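Glycoside hydrolase family 81 (Clostridium thermocellum, PDB 6FOP) probably hydrolyses beta-1,3-glucans such as laminarin by cutting bonds within the chain, as a glycoside hydrolase of the Clostridium thermocellum cellulosome. Local coordinates at residues A18-A23 with Y392-W397; R144-G149 with T187-C192; Y300-I305 with L523-V528; A319-I324 with E357-I362. One frame throughout, in Å; residues are numbered along the deposited sequence. Where two conformers were deposited one is given.

Overall arrangement
Near the N terminus, residues 18-23 open interaction 1, which closes far along the chain at the turn after strand 390-394. Within that span comes interaction 2, a short-range pairing of strands 143-147 and 189-193 in the N-terminal beta region. Interaction 3 opens at the end of strand 295-301 and closes on helix 514-534, so it crosses interaction 1; together they tie the beta-rich N-terminal part to the helical C-terminal part. Interaction 4 joins helix 317-329 to the end of helix 339-359 and lies within the spans of both 1 and 3. Interactions 2 and 4 sit on opposite sides of the chain's centre, their own centres about 72 Å apart.

Interaction 1 of 4, residues A18-A23 with Y392-W397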
# COMPACT_ATOMS: atom_id res chain seq x y z
N ALA A 18 12.55 -4.38 -25.84
CA ALA A 18 12.06 -4.33 -24.46
C ALA A 18 12.92 -3.36 -23.69
O ALA A 18 14.13 -3.22 -23.97
CB ALA A 18 12.06 -5.71 -23.81
N LYS A 19 12.30 -2.65 -22.75
CA LYS A 19 12.96 -1.62 -22.00
C LYS A 19 13.01 -2.01 -20.54
O LYS A 19 12.19 -2.79 -20.04
CB LYS A 19 12.26 -0.28 -22.21
CG LYS A 19 12.36 0.26 -23.65
CD LYS A 19 13.80 0.68 -23.97
CE LYS A 19 14.07 0.91 -25.45
NZ LYS A 19 15.54 1.04 -25.75
N VAL A 20 14.01 -1.46 -19.84
CA VAL A 20 14.26 -1.76 -18.44
C VAL A 20 14.45 -0.45 -17.72
O VAL A 20 14.65 0.60 -18.35
CB VAL A 20 15.51 -2.66 -18.24
CG1 VAL A 20 15.24 -4.04 -18.80
CG2 VAL A 20 16.78 -2.06 -18.84
N PRO A 21 14.39 -0.49 -16.38
CA PRO A 21 14.70 0.75 -15.68
C PRO A 21 16.12 1.24 -15.92
O PRO A 21 17.00 0.45 -16.25
CB PRO A 21 14.55 0.39 -14.21
CG PRO A 21 13.86 -0.90 -14.18
CD PRO A 21 14.06 -1.59 -15.46
N GLN A 22 16.32 2.54 -15.73
CA GLN A 22 17.61 3.18 -15.96
C GLN A 22 18.77 2.43 -15.29
O GLN A 22 18.65 1.85 -14.20
CB GLN A 22 17.59 4.63 -15.48
CG GLN A 22 17.34 4.78 -14.00
CD GLN A 22 17.19 6.21 -13.55
OE1 GLN A 22 16.37 6.96 -14.08
NE2 GLN A 22 17.97 6.57 -12.55
N ALA A 23 19.91 2.48 -15.96
CA ALA A 23 21.14 1.87 -15.46
C ALA A 23 21.64 2.52 -14.18
O ALA A 23 22.12 1.83 -13.28
CB ALA A 23 22.21 1.93 -16.53
N TYR A 392 11.29 -11.54 -17.20
CA TYR A 392 12.70 -11.17 -17.24
C TYR A 392 13.12 -10.67 -15.87
O TYR A 392 12.40 -9.90 -15.26
CB TYR A 392 12.85 -10.04 -18.28
CG TYR A 392 14.18 -9.34 -18.28
CD1 TYR A 392 15.24 -9.83 -19.01
CD2 TYR A 392 14.37 -8.14 -17.58
CE1 TYR A 392 16.46 -9.20 -19.02
CE2 TYR A 392 15.59 -7.49 -17.59
CZ TYR A 392 16.63 -8.01 -18.32
OH TYR A 392 17.86 -7.38 -18.36
N TYR A 393 14.31 -11.07 -15.41
CA TYR A 393 14.83 -10.58 -14.14
C TYR A 393 15.89 -9.52 -14.41
O TYR A 393 16.90 -9.79 -15.09
CB TYR A 393 15.45 -11.71 -13.33
CG TYR A 393 15.94 -11.26 -11.98
CD1 TYR A 393 15.08 -11.00 -10.93
CD2 TYR A 393 17.29 -11.10 -11.73
CE1 TYR A 393 15.54 -10.57 -9.70
CE2 TYR A 393 17.74 -10.66 -10.52
CZ TYR A 393 16.87 -10.41 -9.49
OH TYR A 393 17.39 -10.00 -8.28
N ASP A 394 15.62 -8.30 -13.93
CA ASP A 394 16.59 -7.22 -13.95
C ASP A 394 17.44 -7.33 -12.69
O ASP A 394 16.91 -7.26 -11.59
CB ASP A 394 15.85 -5.88 -14.02
CG ASP A 394 16.79 -4.68 -14.00
OD1 ASP A 394 17.47 -4.45 -12.99
OD2 ASP A 394 16.85 -3.98 -15.02
N SER A 395 18.74 -7.56 -12.86
CA SER A 395 19.65 -7.76 -11.72
C SER A 395 20.38 -6.49 -11.30
O SER A 395 21.24 -6.52 -10.43
CB SER A 395 20.67 -8.85 -12.03
OG SER A 395 21.44 -8.45 -13.14
N ASN A 396 20.10 -5.38 -11.97
CA ASN A 396 20.60 -4.07 -11.53
C ASN A 396 19.77 -3.58 -10.34
O ASN A 396 20.29 -3.32 -9.27
CB ASN A 396 20.53 -3.12 -12.74
CG ASN A 396 21.13 -1.77 -12.47
OD1 ASN A 396 22.14 -1.65 -11.76
ND2 ASN A 396 20.53 -0.73 -13.04
N TRP A 397 18.46 -3.50 -10.55
CA TRP A 397 17.51 -3.16 -9.49
C TRP A 397 17.09 -4.38 -8.66
O TRP A 397 16.89 -4.27 -7.45
CB TRP A 397 16.26 -2.47 -10.07
CG TRP A 397 16.55 -1.10 -10.62
CD1 TRP A 397 17.09 -0.80 -11.84
CD2 TRP A 397 16.37 0.15 -9.95
NE1 TRP A 397 17.23 0.55 -11.99
CE2 TRP A 397 16.82 1.16 -10.83
CE3 TRP A 397 15.90 0.51 -8.69
CZ2 TRP A 397 16.76 2.52 -10.50
CZ3 TRP A 397 15.85 1.85 -8.36
CH2 TRP A 397 16.28 2.84 -9.26
O HOH W 1 18.32 -1.63 -15.03
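Trp397 slides its indole past the ring of Pro21, the two side chains running in opposite directions, with Pro21 CB 3.7 Å from Trp397 CD1. With CG turned anti to the carbonyl carbon (chi1 -69°), the pyrrole side of the indole faces the 18-23 backbone, and Trp397 NE1 donates to Gln22 O at 2.9 Å. That bond is nearly straight (167°) and lies both in the carbonyl plane and close to the ring plane, so Gln22 O meets the indole at its edge, and this bond together with the Trp46 stack limits its rotation.

The preceding residue, Asn396, sends ND2 to Ala23 O at 3.0 Å, from above the carbonyl plane. The same amide nitrogen donates to a water that in turn gives its protons to Pro21 O and, at 2.8 Å, to Asp394 OD2. Apolar atoms also border the carboxylate: Pro21 CD lies 3.7 Å from Asp394 OD2, and Val20 CG1 meets Tyr392 CE2, the valine crossing the tyrosine at about a right angle.

Asp394 organises the turn from within its own segment. Its OD1 takes the backbone N-H of Trp397 at 2.8 Å, met nearly head-on, and weakly that of Asn396, so the one carboxylate steadies the two residues that grip the N-terminal loop while its other oxygen holds the water. The result is an Asx motif at the turn of the beta hairpin formed by strands 390-394 and 399-403, with the loop between strand 8-11 and helix 43-46 laid across it.

Interaction 2 of 4, residues R144-G149 with T187-C192. With MG (magnesium ion), chain B.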
# COMPACT_ATOMS: atom_id res chain seq x y z
N ARG A 144 25.34 24.28 8.19
CA ARG A 144 25.04 25.63 7.79
C ARG A 144 23.57 25.62 7.47
O ARG A 144 23.17 25.05 6.45
CB ARG A 144 25.89 26.02 6.57
CG ARG A 144 25.67 27.45 6.06
CD ARG A 144 26.61 27.75 4.90
NE ARG A 144 26.36 26.91 3.73
CZ ARG A 144 25.45 27.14 2.79
NH1 ARG A 144 24.66 28.23 2.83
NH2 ARG A 144 25.30 26.30 1.75
N ILE A 145 22.77 26.18 8.38
CA ILE A 145 21.31 26.13 8.29
C ILE A 145 20.80 27.39 7.61
O ILE A 145 20.76 28.48 8.20
CB ILE A 145 20.65 25.93 9.67
CG1 ILE A 145 21.38 24.82 10.47
CG2 ILE A 145 19.15 25.64 9.51
CD1 ILE A 145 21.46 23.46 9.82
N ASP A 146 20.46 27.23 6.33
CA ASP A 146 20.06 28.32 5.46
C ASP A 146 18.54 28.43 5.45
O ASP A 146 17.84 27.65 4.78
CB ASP A 146 20.61 28.06 4.05
CG ASP A 146 20.27 29.13 3.05
OD1 ASP A 146 19.64 30.14 3.41
OD2 ASP A 146 20.63 28.93 1.86
N PHE A 147 18.02 29.35 6.26
CA PHE A 147 16.57 29.53 6.41
C PHE A 147 15.95 30.24 5.22
O PHE A 147 16.62 31.01 4.51
CB PHE A 147 16.25 30.31 7.70
CG PHE A 147 16.46 29.52 8.95
CD1 PHE A 147 17.71 29.44 9.54
CD2 PHE A 147 15.40 28.81 9.52
CE1 PHE A 147 17.91 28.68 10.69
CE2 PHE A 147 15.58 28.05 10.67
CZ PHE A 147 16.84 27.97 11.24
N SER A 148 14.67 29.95 4.98
CA SER A 148 13.87 30.70 4.02
C SER A 148 13.39 31.99 4.68
O SER A 148 12.26 32.09 5.17
CB SER A 148 12.70 29.86 3.53
OG SER A 148 11.90 30.61 2.66
N GLY A 149 14.26 32.99 4.67
CA GLY A 149 14.08 34.21 5.48
C GLY A 149 14.87 34.12 6.78
O GLY A 149 15.83 33.37 6.89
N THR A 187 20.53 36.42 11.46
CA THR A 187 20.60 36.43 10.00
C THR A 187 19.80 35.23 9.44
O THR A 187 19.19 34.44 10.19
CB THR A 187 22.06 36.35 9.46
OG1 THR A 187 22.56 35.00 9.52
CG2 THR A 187 22.99 37.32 10.22
N GLY A 188 19.81 35.14 8.12
CA GLY A 188 19.15 34.08 7.41
C GLY A 188 19.90 32.79 7.35
O GLY A 188 19.34 31.81 6.86
N THR A 189 21.16 32.76 7.81
CA THR A 189 21.91 31.51 7.88
C THR A 189 22.57 31.37 9.25
O THR A 189 23.35 32.24 9.66
CB THR A 189 22.99 31.41 6.77
OG1 THR A 189 22.34 31.35 5.49
CG2 THR A 189 23.85 30.17 6.92
N ILE A 190 22.26 30.28 9.95
CA ILE A 190 22.88 30.02 11.23
C ILE A 190 23.80 28.83 11.05
O ILE A 190 23.35 27.77 10.59
CB ILE A 190 21.83 29.71 12.33
CG1 ILE A 190 20.85 30.89 12.46
CG2 ILE A 190 22.49 29.40 13.66
CD1 ILE A 190 19.75 30.73 13.49
N THR A 191 25.06 29.01 11.44
CA THR A 191 26.05 27.93 11.38
C THR A 191 26.29 27.38 12.76
O THR A 191 26.49 28.13 13.71
CB THR A 191 27.36 28.41 10.72
OG1 THR A 191 27.04 28.90 9.40
CG2 THR A 191 28.39 27.30 10.61
N CYS A 192 26.23 26.05 12.87
CA CYS A 192 26.50 25.38 14.12
C CYS A 192 27.99 25.07 14.17
O CYS A 192 28.47 24.27 13.36
CB CYS A 192 25.69 24.10 14.22
SG CYS A 192 25.97 23.22 15.76
MG MG B . 18.71 32.05 4.22
O HOH W 2 17.44 33.96 4.34
O HOH W 3 20.80 33.07 4.21
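Asp146 and Thr189 stand side by side on one face of the sheet, their side chains crossing at a slant with Asp146 OD1 3.6 Å from Thr189 OG1, joined by a magnesium ion and its water. Asp146 carries CG anti to its own nitrogen (chi1 -180°), which places OD1 2.3 Å from the magnesium; Phe147 O binds the ion from the backbone, and two waters also coordinate it. One of these waters lies 2.6 Å from Thr189 OG1, making the threonine a second-shell residue, while the other donates to Gly149 O. Gly188 joins the site through its carbonyl O, a longer 2.7 Å from the magnesium.

The two strands are antiparallel neighbours in a seven-stranded antiparallel sheet. Ile145 and Ile190 form the hydrogen-bonded pair, Ile145 N donating to Ile190 O at 2.8 Å and Ile190 N returning the bond; Arg144-Thr191 and Asp146-Thr189 are non-hydrogen-bonded pairs. Phe147 N continues the ladder to Gly188 O, which also sits in the plane of the Phe147 ring at its edge.

On the magnesium side, Arg144 lays its CG tightly against Thr189 CG2, 3.4 Å away, before the chain bends at chi3; Arg144 NE bonds to His93 O and the guanidinium makes a cation-pi contact with Tyr97. On the face carrying Ile145 and Ile190, Ile190 CD1 meets Phe147 CE1 at 3.9 Å, with Phe89 meeting the same ring.

Interaction 3 of 4, residues Y300-I305 with L523-V528; sequences YRYHGI and LYTTEV
The end of strand 295-301 and the loop leaving it lie along helix 514-534, a join between the three-stranded sheet and the helical C-terminal part, which in family 81 enzymes is an (alpha/alpha)6 barrel. Ile305 sets CG2 over one face of the Tyr524 ring, 4.0 Å from its centroid and 29° off the normal, a CH-pi contact; Val528 CG2 covers the opposite face, so the ring is clamped flat. Tyr302 crosses Tyr524 at about a right angle, and Tyr524 CD2 lies at the edge of the Tyr302 ring, 4.2 Å from Tyr302 CE1.

In the conformer described, one of two modelled, Thr525 wedges between Tyr300 and Tyr302: its CG2, anti to the backbone N, touches Tyr300 CB at 3.7 Å, while Thr525 OG1 comes to 3.4 Å from Tyr302 CD1. Thr526 OG1 lies near the plane of the Tyr300 ring at its edge, 4.0 Å from Tyr300 CE2.

No hydrogen bond runs directly between the segments; one water donates to Tyr524 OH at 2.7 Å and only weakly to Gly304 O. The buried hydroxyls look elsewhere: Tyr300 to His266 O, Tyr302 to Pro671 O, Tyr524 to Ala584 O, and Thr525 and Thr526 to Ile521 O and Tyr522 O. Backbone carbonyls therefore meet their polarity, leaving van der Waals contacts, ring edges and one CH-pi contact to join the strand end and its loop to the helix.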
# COMPACT_ATOMS: atom_id res chain seq x y z
N TYR A 300 -5.74 -5.25 14.44
CA TYR A 300 -6.97 -5.15 13.67
C TYR A 300 -7.71 -6.47 13.71
O TYR A 300 -7.12 -7.52 13.74
CB TYR A 300 -6.63 -4.82 12.23
CG TYR A 300 -5.80 -3.55 12.03
CD1 TYR A 300 -6.14 -2.35 12.63
CD2 TYR A 300 -4.73 -3.55 11.15
CE1 TYR A 300 -5.37 -1.19 12.42
CE2 TYR A 300 -3.97 -2.41 10.93
CZ TYR A 300 -4.31 -1.24 11.55
OH TYR A 300 -3.53 -0.13 11.31
N ARG A 301 -9.03 -6.40 13.61
CA ARG A 301 -9.84 -7.60 13.40
C ARG A 301 -9.87 -7.92 11.90
O ARG A 301 -10.17 -7.07 11.06
CB ARG A 301 -11.24 -7.40 13.95
CG ARG A 301 -11.26 -7.32 15.46
CD ARG A 301 -12.65 -7.55 16.04
NE ARG A 301 -12.74 -7.09 17.42
CZ ARG A 301 -12.27 -7.75 18.48
NH1 ARG A 301 -11.66 -8.93 18.34
NH2 ARG A 301 -12.41 -7.22 19.70
N TYR A 302 -9.58 -9.18 11.60
CA TYR A 302 -9.69 -9.74 10.27
C TYR A 302 -11.08 -10.37 10.17
O TYR A 302 -11.50 -11.06 11.09
CB TYR A 302 -8.62 -10.79 10.10
CG TYR A 302 -8.71 -11.64 8.84
CD1 TYR A 302 -8.50 -11.10 7.58
CD2 TYR A 302 -8.95 -13.01 8.95
CE1 TYR A 302 -8.53 -11.88 6.44
CE2 TYR A 302 -8.98 -13.81 7.82
CZ TYR A 302 -8.77 -13.25 6.57
OH TYR A 302 -8.79 -14.04 5.45
N HIS A 303 -11.78 -10.13 9.06
CA HIS A 303 -13.16 -10.58 8.91
C HIS A 303 -13.34 -11.70 7.91
O HIS A 303 -14.48 -12.00 7.52
CB HIS A 303 -14.05 -9.40 8.53
CG HIS A 303 -14.09 -8.35 9.58
ND1 HIS A 303 -14.95 -8.41 10.65
CD2 HIS A 303 -13.32 -7.26 9.78
CE1 HIS A 303 -14.72 -7.38 11.45
NE2 HIS A 303 -13.74 -6.67 10.94
N GLY A 304 -12.24 -12.31 7.48
CA GLY A 304 -12.29 -13.43 6.54
C GLY A 304 -12.37 -12.93 5.11
O GLY A 304 -12.83 -11.81 4.85
N ILE A 305 -11.97 -13.79 4.19
CA ILE A 305 -12.32 -13.65 2.78
C ILE A 305 -12.84 -14.99 2.29
O ILE A 305 -12.58 -16.02 2.91
CB ILE A 305 -11.13 -13.17 1.91
CG1 ILE A 305 -10.01 -14.21 1.81
CG2 ILE A 305 -10.58 -11.83 2.42
CD1 ILE A 305 -9.05 -13.92 0.71
N LEU A 523 -1.09 -7.80 4.74
CA LEU A 523 -1.25 -6.79 3.69
C LEU A 523 -2.69 -6.38 3.49
O LEU A 523 -3.01 -5.20 3.41
CB LEU A 523 -0.63 -7.29 2.38
CG LEU A 523 0.87 -7.57 2.43
CD1 LEU A 523 1.31 -8.37 1.20
CD2 LEU A 523 1.66 -6.26 2.51
N TYR A 524 -3.55 -7.38 3.34
CA TYR A 524 -4.96 -7.15 3.08
C TYR A 524 -5.62 -6.36 4.19
O TYR A 524 -6.28 -5.34 3.96
CB TYR A 524 -5.66 -8.52 2.92
CG TYR A 524 -7.16 -8.45 2.78
CD1 TYR A 524 -7.77 -8.22 1.55
CD2 TYR A 524 -7.98 -8.59 3.89
CE1 TYR A 524 -9.16 -8.14 1.45
CE2 TYR A 524 -9.36 -8.54 3.78
CZ TYR A 524 -9.94 -8.31 2.57
OH TYR A 524 -11.31 -8.25 2.48
N THR A 525 -5.46 -6.83 5.43
CA THR A 525 -6.13 -6.20 6.55
C THR A 525 -5.66 -4.76 6.73
O THR A 525 -6.45 -3.85 6.96
CB THR A 525 -5.90 -7.05 7.81
OG1 THR A 525 -6.35 -8.41 7.57
CG2 THR A 525 -6.66 -6.50 8.98
N THR A 526 -4.34 -4.57 6.61
CA THR A 526 -3.80 -3.23 6.83
C THR A 526 -4.23 -2.28 5.69
O THR A 526 -4.69 -1.17 5.96
CB THR A 526 -2.29 -3.27 6.95
OG1 THR A 526 -1.90 -4.17 7.99
CG2 THR A 526 -1.77 -1.87 7.30
N GLU A 527 -4.11 -2.70 4.42
CA GLU A 527 -4.54 -1.83 3.34
C GLU A 527 -6.00 -1.44 3.45
O GLU A 527 -6.36 -0.28 3.23
CB GLU A 527 -4.19 -2.43 1.97
CG GLU A 527 -4.30 -1.40 0.84
CD GLU A 527 -3.05 -1.17 0.01
OE1 GLU A 527 -2.10 -2.01 0.05
OE2 GLU A 527 -3.00 -0.12 -0.67
N VAL A 528 -6.84 -2.39 3.84
CA VAL A 528 -8.26 -2.08 4.02
C VAL A 528 -8.42 -0.98 5.09
O VAL A 528 -9.21 -0.04 4.91
CB VAL A 528 -9.05 -3.35 4.39
CG1 VAL A 528 -10.44 -2.98 4.91
CG2 VAL A 528 -9.19 -4.26 3.15
O HOH W 4 -12.72 -8.34 4.83

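Interaction 4 of 4, residues A319-I324 with E357-I362; sequences ALNRYI and EQLGNI. With MPD ((4S)-2-methyl-2,4-pentanediol), chain L.
Helix 317-329 passes the end of helix 339-359 with Asn321 CA and Leu359 CA 6.7 Å apart, just where the second helix stops in a Schellman motif at Gly360 and helix 362-379 starts with Asn361 as its N-cap. This is helix-to-helix packing in the C-terminal part, an (alpha/alpha)6 barrel in this family, and the centre of the contact lies about 36 Å from the centre of the chain.

Leu359 makes the apolar half of the contact. Its CG stands anti to the carbonyl carbon (chi1 -68°), sending CD1 across onto the neighbouring helix, where Leu359 CD1 touches Asn321 CA at 3.7 Å. The same methyl lies 4.0 Å from Ile324 CG1 and within similar reach of Leu320 CG, so one branch of the leucine meets three residues on one side of helix 317-329. Ala352 and Ile355, earlier on helix 339-359, also touch Ile324.

The polar half is amide to amide. Asn361 ND2 donates to Asn321 OD1 at 2.9 Å; the bond is bent (147°) and comes from above the carbonyl plane, the two amide planes standing 42° apart. Asn361 ND2 also donates to Asn325 OD1, one turn further along helix 317-329, while Asn361 OD1 accepts from Ala364 N. A single side chain thus caps one helix and grips another, its flat amide held from both ends. Ile324 CG2 lies 3.9 Å from that nitrogen, and a 2-methyl-2,4-pentanediol molecule, probably from the crystallisation liquor, lies beside the pair, its O2 a long 3.4 Å from Asn321 OD1.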
# COMPACT_ATOMS: atom_id res chain seq x y z
N ALA A 319 -30.61 -18.18 -17.08
CA ALA A 319 -29.97 -16.96 -17.60
C ALA A 319 -28.50 -16.87 -17.15
O ALA A 319 -27.62 -16.58 -17.96
CB ALA A 319 -30.71 -15.72 -17.17
N LEU A 320 -28.26 -17.19 -15.88
CA LEU A 320 -26.87 -17.18 -15.38
C LEU A 320 -26.00 -18.14 -16.17
O LEU A 320 -24.86 -17.82 -16.52
CB LEU A 320 -26.87 -17.48 -13.89
CG LEU A 320 -25.53 -17.35 -13.19
CD1 LEU A 320 -25.12 -15.91 -13.15
CD2 LEU A 320 -25.54 -17.88 -11.77
N ASN A 321 -26.55 -19.32 -16.46
CA ASN A 321 -25.83 -20.31 -17.24
C ASN A 321 -25.55 -19.79 -18.63
O ASN A 321 -24.47 -20.03 -19.19
CB ASN A 321 -26.61 -21.62 -17.29
CG ASN A 321 -25.82 -22.73 -17.95
OD1 ASN A 321 -24.79 -23.12 -17.46
ND2 ASN A 321 -26.31 -23.22 -19.07
N ARG A 322 -26.54 -19.12 -19.23
CA ARG A 322 -26.29 -18.53 -20.53
C ARG A 322 -25.19 -17.47 -20.49
O ARG A 322 -24.34 -17.42 -21.40
CB ARG A 322 -27.58 -17.92 -21.11
CG ARG A 322 -27.36 -17.15 -22.41
CD ARG A 322 -28.66 -16.82 -23.10
NE ARG A 322 -29.63 -16.16 -22.23
CZ ARG A 322 -29.62 -14.87 -21.93
NH1 ARG A 322 -28.70 -14.05 -22.43
NH2 ARG A 322 -30.56 -14.39 -21.11
N TYR A 323 -25.18 -16.65 -19.45
CA TYR A 323 -24.09 -15.69 -19.31
C TYR A 323 -22.72 -16.37 -19.22
O TYR A 323 -21.76 -15.89 -19.80
CB TYR A 323 -24.30 -14.76 -18.08
CG TYR A 323 -25.63 -14.06 -18.01
CD1 TYR A 323 -26.39 -13.79 -19.14
CD2 TYR A 323 -26.16 -13.67 -16.78
CE1 TYR A 323 -27.63 -13.17 -19.04
CE2 TYR A 323 -27.38 -13.06 -16.67
CZ TYR A 323 -28.15 -12.85 -17.79
OH TYR A 323 -29.37 -12.23 -17.66
N ILE A 324 -22.67 -17.50 -18.53
CA ILE A 324 -21.45 -18.30 -18.45
C ILE A 324 -21.05 -18.81 -19.84
O ILE A 324 -19.90 -18.72 -20.22
CB ILE A 324 -21.59 -19.42 -17.41
CG1 ILE A 324 -21.52 -18.83 -16.00
CG2 ILE A 324 -20.57 -20.53 -17.62
CD1 ILE A 324 -20.14 -18.30 -15.59
N GLU A 357 -18.85 -23.92 -12.23
CA GLU A 357 -18.84 -25.15 -11.45
C GLU A 357 -20.14 -25.32 -10.67
O GLU A 357 -20.75 -26.41 -10.67
CB GLU A 357 -17.66 -25.17 -10.48
CG GLU A 357 -16.32 -25.27 -11.18
CD GLU A 357 -15.13 -25.01 -10.31
OE1 GLU A 357 -15.29 -24.32 -9.30
OE2 GLU A 357 -14.03 -25.47 -10.70
N GLN A 358 -20.62 -24.25 -10.06
CA GLN A 358 -21.90 -24.29 -9.29
C GLN A 358 -23.08 -24.69 -10.18
O GLN A 358 -24.00 -25.37 -9.71
CB GLN A 358 -22.19 -22.93 -8.65
CG GLN A 358 -21.24 -22.60 -7.51
CD GLN A 358 -21.34 -21.16 -7.05
OE1 GLN A 358 -22.10 -20.35 -7.56
NE2 GLN A 358 -20.52 -20.84 -6.07
N LEU A 359 -23.04 -24.26 -11.44
CA LEU A 359 -24.11 -24.57 -12.38
C LEU A 359 -24.00 -25.93 -13.00
O LEU A 359 -24.94 -26.36 -13.68
CB LEU A 359 -24.15 -23.51 -13.47
CG LEU A 359 -24.58 -22.12 -13.02
CD1 LEU A 359 -24.13 -21.11 -14.06
CD2 LEU A 359 -26.08 -22.02 -12.85
N GLY A 360 -22.87 -26.61 -12.83
CA GLY A 360 -22.63 -27.89 -13.52
C GLY A 360 -22.28 -27.71 -14.98
O GLY A 360 -22.40 -28.64 -15.78
N ASN A 361 -21.80 -26.52 -15.34
CA ASN A 361 -21.41 -26.23 -16.72
C ASN A 361 -19.93 -26.61 -16.92
O ASN A 361 -19.02 -25.80 -16.82
CB ASN A 361 -21.70 -24.78 -17.07
CG ASN A 361 -21.59 -24.52 -18.56
OD1 ASN A 361 -20.79 -25.17 -19.26
ND2 ASN A 361 -22.42 -23.59 -19.07
N ILE A 362 -19.73 -27.90 -17.10
CA ILE A 362 -18.39 -28.48 -17.20
C ILE A 362 -17.69 -27.98 -18.45
O ILE A 362 -16.49 -27.72 -18.42
CB ILE A 362 -18.43 -30.02 -17.13
CG1 ILE A 362 -19.07 -30.46 -15.79
CG2 ILE A 362 -17.05 -30.61 -17.34
CD1 ILE A 362 -18.43 -29.94 -14.54
C1 MPD L . -26.29 -28.37 -16.24
C2 MPD L . -26.28 -27.24 -17.26
O2 MPD L . -25.02 -26.51 -17.17
CM MPD L . -26.36 -27.87 -18.65
C3 MPD L . -27.48 -26.29 -17.12
C4 MPD L . -27.74 -25.56 -15.78
O4 MPD L . -28.73 -24.52 -15.95
C5 MPD L . -28.32 -26.47 -14.71